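Local atomic coordinates of glucosamine--fructose-6-phosphate aminotransferase [isomerizing] (Francisella tularensis subsp. tularensis, PDB entry 3TBF), a protein that probably makes glucosamine 6-phosphate from fructose 6-phosphate and glutamine, the modelled C-terminal part being the sugar-phosphate isomerase portion. Residues E23-T28 against K201-L206; Q297-H300 against K305-L308. All coordinates share one frame; numbering follows the deposited sequence.

Interaction 1 (E23-T28 against K201-L206)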
loop_
_atom_site.group_PDB
_atom_site.type_symbol
_atom_site.label_atom_id
_atom_site.label_comp_id
_atom_site.label_asym_id
_atom_site.label_seq_id
_atom_site.Cartn_x
_atom_site.Cartn_y
_atom_site.Cartn_z
ATOM N N GLU A 23 -16.899 9.572 -23.981
ATOM C CA GLU A 23 -16.199 10.407 -24.974
ATOM C C GLU A 23 -14.686 10.454 -24.648
ATOM O O GLU A 23 -13.826 10.197 -25.491
ATOM C CB GLU A 23 -16.831 11.820 -24.974
ATOM C CG GLU A 23 -16.322 12.768 -26.045
ATOM C CD GLU A 23 -16.713 14.261 -25.798
ATOM O OE1 GLU A 23 -17.660 14.497 -24.979
ATOM O OE2 GLU A 23 -16.055 15.174 -26.407
ATOM N N ALA A 24 -14.364 10.733 -23.408
ATOM C CA ALA A 24 -12.967 10.880 -23.005
ATOM C C ALA A 24 -12.164 9.613 -23.217
ATOM O O ALA A 24 -11.048 9.630 -23.740
ATOM C CB ALA A 24 -12.880 11.300 -21.543
ATOM N N VAL A 25 -12.738 8.509 -22.791
ATOM C CA VAL A 25 -12.125 7.234 -23.012
ATOM C C VAL A 25 -11.872 6.982 -24.470
ATOM O O VAL A 25 -10.721 6.742 -24.873
ATOM C CB VAL A 25 -12.951 6.123 -22.402
ATOM C CG1 VAL A 25 -12.743 4.849 -23.137
ATOM C CG2 VAL A 25 -12.546 5.995 -20.943
ATOM N N SER A 26 -12.899 7.177 -25.282
ATOM C CA SER A 26 -12.746 6.972 -26.714
ATOM C C SER A 26 -11.794 7.984 -27.441
ATOM O O SER A 26 -11.030 7.588 -28.317
ATOM C CB SER A 26 -14.108 6.808 -27.354
ATOM O OG SER A 26 -14.255 7.758 -28.302
ATOM N N ASN A 27 -11.768 9.240 -27.021
ATOM C CA ASN A 27 -10.778 10.175 -27.524
ATOM C C ASN A 27 -9.345 9.766 -27.175
ATOM O O ASN A 27 -8.461 9.827 -28.008
ATOM C CB ASN A 27 -11.090 11.587 -27.043
ATOM C CG ASN A 27 -12.298 12.246 -27.820
ATOM O OD1 ASN A 27 -12.702 11.803 -28.905
ATOM N ND2 ASN A 27 -12.863 13.282 -27.236
ATOM N N THR A 28 -9.111 9.263 -25.979
ATOM C CA THR A 28 -7.776 8.829 -25.634
ATOM C C THR A 28 -7.300 7.666 -26.516
ATOM O O THR A 28 -6.155 7.650 -26.958
ATOM C CB THR A 28 -7.697 8.413 -24.183
ATOM O OG1 THR A 28 -8.176 9.495 -23.377
ATOM C CG2 THR A 28 -6.282 8.088 -23.817
ATOM N N LYS A 201 -11.449 -0.797 -27.395
ATOM C CA LYS A 201 -12.503 -0.064 -28.132
ATOM C C LYS A 201 -13.939 -0.267 -27.592
ATOM O O LYS A 201 -14.803 0.606 -27.733
ATOM C CB LYS A 201 -12.464 -0.401 -29.581
ATOM C CG LYS A 201 -11.236 0.085 -30.256
ATOM C CD LYS A 201 -11.345 -0.265 -31.699
ATOM C CE LYS A 201 -10.097 0.016 -32.461
ATOM N NZ LYS A 201 -10.079 -0.881 -33.663
ATOM N N ASN A 202 -14.165 -1.396 -26.933
ATOM C CA ASN A 202 -15.485 -1.740 -26.481
ATOM C C ASN A 202 -15.773 -1.078 -25.164
ATOM O O ASN A 202 -16.897 -1.170 -24.684
ATOM C CB ASN A 202 -15.649 -3.256 -26.327
ATOM C CG ASN A 202 -15.558 -4.014 -27.678
ATOM O OD1 ASN A 202 -15.738 -3.446 -28.775
ATOM N ND2 ASN A 202 -15.265 -5.305 -27.583
ATOM N N ILE A 203 -14.783 -0.434 -24.560
ATOM C CA ILE A 203 -15.009 0.203 -23.287
ATOM C C ILE A 203 -16.107 1.269 -23.300
ATOM O O ILE A 203 -16.840 1.444 -22.324
ATOM C CB ILE A 203 -13.694 0.837 -22.667
ATOM C CG1 ILE A 203 -12.702 -0.271 -22.285
ATOM C CG2 ILE A 203 -14.050 1.592 -21.408
ATOM C CD1 ILE A 203 -11.339 0.193 -21.708
ATOM N N ARG A 204 -16.193 2.023 -24.375
ATOM C CA ARG A 204 -17.171 3.103 -24.456
ATOM C C ARG A 204 -18.605 2.634 -24.190
ATOM O O ARG A 204 -19.303 3.188 -23.352
ATOM C CB ARG A 204 -17.096 3.757 -25.818
ATOM C CG ARG A 204 -18.137 4.808 -25.978
ATOM C CD ARG A 204 -17.888 5.744 -27.148
ATOM N NE ARG A 204 -18.796 6.897 -27.051
ATOM C CZ ARG A 204 -18.589 8.089 -27.604
ATOM N NH1 ARG A 204 -17.493 8.326 -28.306
ATOM N NH2 ARG A 204 -19.494 9.039 -27.455
ATOM N N ALA A 205 -19.030 1.593 -24.887
ATOM C CA ALA A 205 -20.365 1.039 -24.671
ATOM C C ALA A 205 -20.535 0.532 -23.241
ATOM O O ALA A 205 -21.580 0.677 -22.623
ATOM C CB ALA A 205 -20.652 -0.087 -25.680
ATOM N N LEU A 206 -19.499 -0.076 -22.706
ATOM C CA LEU A 206 -19.626 -0.681 -21.379
ATOM C C LEU A 206 -19.701 0.442 -20.310
ATOM O O LEU A 206 -20.425 0.338 -19.313
ATOM C CB LEU A 206 -18.471 -1.608 -21.177
ATOM C CG LEU A 206 -18.406 -2.761 -22.190
ATOM C CD1 LEU A 206 -17.171 -3.595 -21.873
ATOM C CD2 LEU A 206 -19.668 -3.640 -22.191
#
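Val25 and Ser26 of helix 21-30 meet Ile203 and Arg204 of helix 203-211 in a small helix-to-helix contact. It is apolar on the buried side and polar toward the surface. The two segments lie far apart in the chain and bury 210 Å² between them. The backbones are closest at Ser26 and Arg204, whose CA atoms are 6.3 Å apart. On the inner side Val25 CG1 sits 3.9 Å from Ile203 CG2, and the two side chains cross at about a right angle. Both methyls stand anti to their own backbone N, which turns each one into the gap between the helices. On the outer side Arg204 has the largest share of any residue. Its chain is extended from CG to NE and runs past Ser26, where Arg204 CD lies 3.9 Å from Ser26 CB. The guanidinium then gives a weak hydrogen bond from Arg204 NH1 to Ser26 OG, 3.3 Å long and bent to 129° at the hydrogen. Ser26 OG lies at the guanidinium edge, near its plane. Glu23 CA lies over one face of the Arg204 guanidinium, 4.0 Å above the plane and toward the rim. The Glu23 carboxylate makes no ion pair with this arginine, as Glu23 OE1 stays 6.3 Å from Arg204 NH2. Further in, Val172 of helix 165-184 touches both Val25 and Ile203. Helix 335-355 adds Ser335 and Val338 against Ile203.

Interaction 2 (Q297-H300 against K305-L308); sequences QEVH and KLIL
Leu306 reaches from its strand to Val299 and His300 on the preceding helix. This is helix-on-sheet packing inside a beta-alpha-beta unit of the second SIS domain, made of strand 278-283, helix 289-301 and strand 305-311. Leu306 supplies nearly all of the strand's share of the contact, one methyl for each helix residue. Leu306 CD1 lies 3.7 Å from Val299 CG1. Leu306 CD2 lies 4.0 Å from His300 CB, so the histidine is touched at the base of its side chain. The CG of Leu306 is anti to its carbonyl carbon (chi1 -87°), and the fork beyond it sends CD1 to Val299 and CD2 to His300. The contact is apolar and small, with 126 Å² buried.

Further residues surround both partners. Val299 also touches Ile279 of strand 278-283, so one valine meets two adjacent strands of the parallel sheet, while Leu265 and Phe320 pack from loops on Val299 and Leu306 respectively. Backbone hydrogen bonds hold the strand in the sheet, Lys305 pairing with Met277 and Ile279 and Leu306 with Ile324 on the other side; the Lys305 side chain, which leaves the backbone on the side away from the helix, makes a cation-pi contact with Tyr223. CG of His300 stands anti to the backbone N (chi1 -173°), which carries the ring away from that N, and His300 NE2 is hydrogen-bonded to Asp321 O.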
loop_
_atom_site.group_PDB
_atom_site.type_symbol
_atom_site.label_atom_id
_atom_site.label_comp_id
_atom_site.label_asym_id
_atom_site.label_seq_id
_atom_site.Cartn_x
_atom_site.Cartn_y
_atom_site.Cartn_z
ATOM N N GLN A 297 -18.183 -13.955 2.294
ATOM C CA GLN A 297 -18.902 -14.741 3.287
ATOM C C GLN A 297 -18.387 -14.404 4.679
ATOM O O GLN A 297 -19.178 -14.113 5.584
ATOM C CB GLN A 297 -18.775 -16.235 3.001
ATOM C CG GLN A 297 -19.737 -17.112 3.847
ATOM C CD GLN A 297 -21.236 -16.835 3.565
ATOM O OE1 GLN A 297 -21.730 -17.097 2.448
ATOM N NE2 GLN A 297 -21.969 -16.328 4.586
ATOM N N GLU A 298 -17.062 -14.387 4.837
ATOM C CA GLU A 298 -16.462 -14.039 6.130
ATOM C C GLU A 298 -17.087 -12.718 6.573
ATOM O O GLU A 298 -17.586 -12.609 7.706
ATOM C CB GLU A 298 -14.924 -13.895 6.065
ATOM C CG GLU A 298 -14.113 -15.183 5.742
ATOM C CD GLU A 298 -12.568 -15.069 6.092
ATOM O OE1 GLU A 298 -12.203 -15.286 7.283
ATOM O OE2 GLU A 298 -11.722 -14.785 5.177
ATOM N N VAL A 299 -17.102 -11.731 5.668
ATOM C CA VAL A 299 -17.600 -10.398 6.025
ATOM C C VAL A 299 -19.091 -10.430 6.336
ATOM O O VAL A 299 -19.544 -9.801 7.286
ATOM C CB VAL A 299 -17.294 -9.329 4.917
ATOM C CG1 VAL A 299 -18.259 -8.140 5.016
ATOM C CG2 VAL A 299 -15.877 -8.857 5.039
ATOM N N HIS A 300 -19.846 -11.159 5.519
ATOM C CA HIS A 300 -21.278 -11.309 5.749
ATOM C C HIS A 300 -21.541 -11.941 7.100
ATOM O O HIS A 300 -22.410 -11.521 7.850
ATOM C CB HIS A 300 -21.928 -12.190 4.698
ATOM C CG HIS A 300 -23.426 -12.217 4.812
ATOM N ND1 HIS A 300 -24.131 -13.339 5.208
ATOM C CD2 HIS A 300 -24.339 -11.229 4.654
ATOM C CE1 HIS A 300 -25.418 -13.046 5.239
ATOM N NE2 HIS A 300 -25.571 -11.772 4.916
ATOM N N LYS A 305 -23.067 -4.830 5.913
ATOM C CA LYS A 305 -24.053 -4.554 4.888
ATOM C C LYS A 305 -23.371 -4.508 3.491
ATOM O O LYS A 305 -22.707 -3.529 3.126
ATOM C CB LYS A 305 -24.799 -3.269 5.222
ATOM C CG LYS A 305 -25.911 -2.898 4.241
ATOM C CD LYS A 305 -26.842 -4.080 3.957
ATOM C CE LYS A 305 -28.320 -3.662 3.902
ATOM N NZ LYS A 305 -28.597 -2.836 2.707
ATOM N N LEU A 306 -23.554 -5.590 2.734
ATOM C CA LEU A 306 -22.877 -5.817 1.477
ATOM C C LEU A 306 -23.616 -5.071 0.375
ATOM O O LEU A 306 -24.843 -5.251 0.208
ATOM C CB LEU A 306 -22.833 -7.321 1.112
ATOM C CG LEU A 306 -21.697 -8.222 1.640
ATOM C CD1 LEU A 306 -21.410 -7.906 3.108
ATOM C CD2 LEU A 306 -21.992 -9.743 1.474
ATOM N N ILE A 307 -22.845 -4.219 -0.326
ATOM C CA ILE A 307 -23.276 -3.463 -1.502
ATOM C C ILE A 307 -22.333 -3.842 -2.612
ATOM O O ILE A 307 -21.132 -3.481 -2.579
ATOM C CB ILE A 307 -23.169 -1.976 -1.232
ATOM C CG1 ILE A 307 -24.133 -1.597 -0.104
ATOM C CG2 ILE A 307 -23.474 -1.216 -2.442
ATOM C CD1 ILE A 307 -23.859 -0.252 0.461
ATOM N N LEU A 308 -22.852 -4.610 -3.569
ATOM C CA LEU A 308 -21.990 -5.286 -4.515
ATOM C C LEU A 308 -22.251 -4.874 -5.924
ATOM O O LEU A 308 -23.379 -4.859 -6.357
ATOM C CB LEU A 308 -22.148 -6.781 -4.406
ATOM C CG LEU A 308 -22.048 -7.410 -3.011
ATOM C CD1 LEU A 308 -22.395 -8.855 -3.155
ATOM C CD2 LEU A 308 -20.677 -7.218 -2.355
#

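Interaction 2 is local and buried: four residues separate its segments, and it seats a helix on the next strand of one SIS domain. Interaction 1 is long-range and partly buried, joining two helix segments 173 residues apart in sequence. Both rest on a methyl-to-methyl touch between branched side chains. Interaction 1 adds a more exposed layer, where an arginine and a serine share a weak hydrogen bond. In interaction 2 the one polar side chain in contact, a histidine, is instead hydrogen-bonded through its ring to a backbone carbonyl outside both segments. The contacts share no helix or strand. The centres of interaction 1 and interaction 2 are 31 Å apart; the nearest atoms of interaction 1 and interaction 2 are about 14 Å apart.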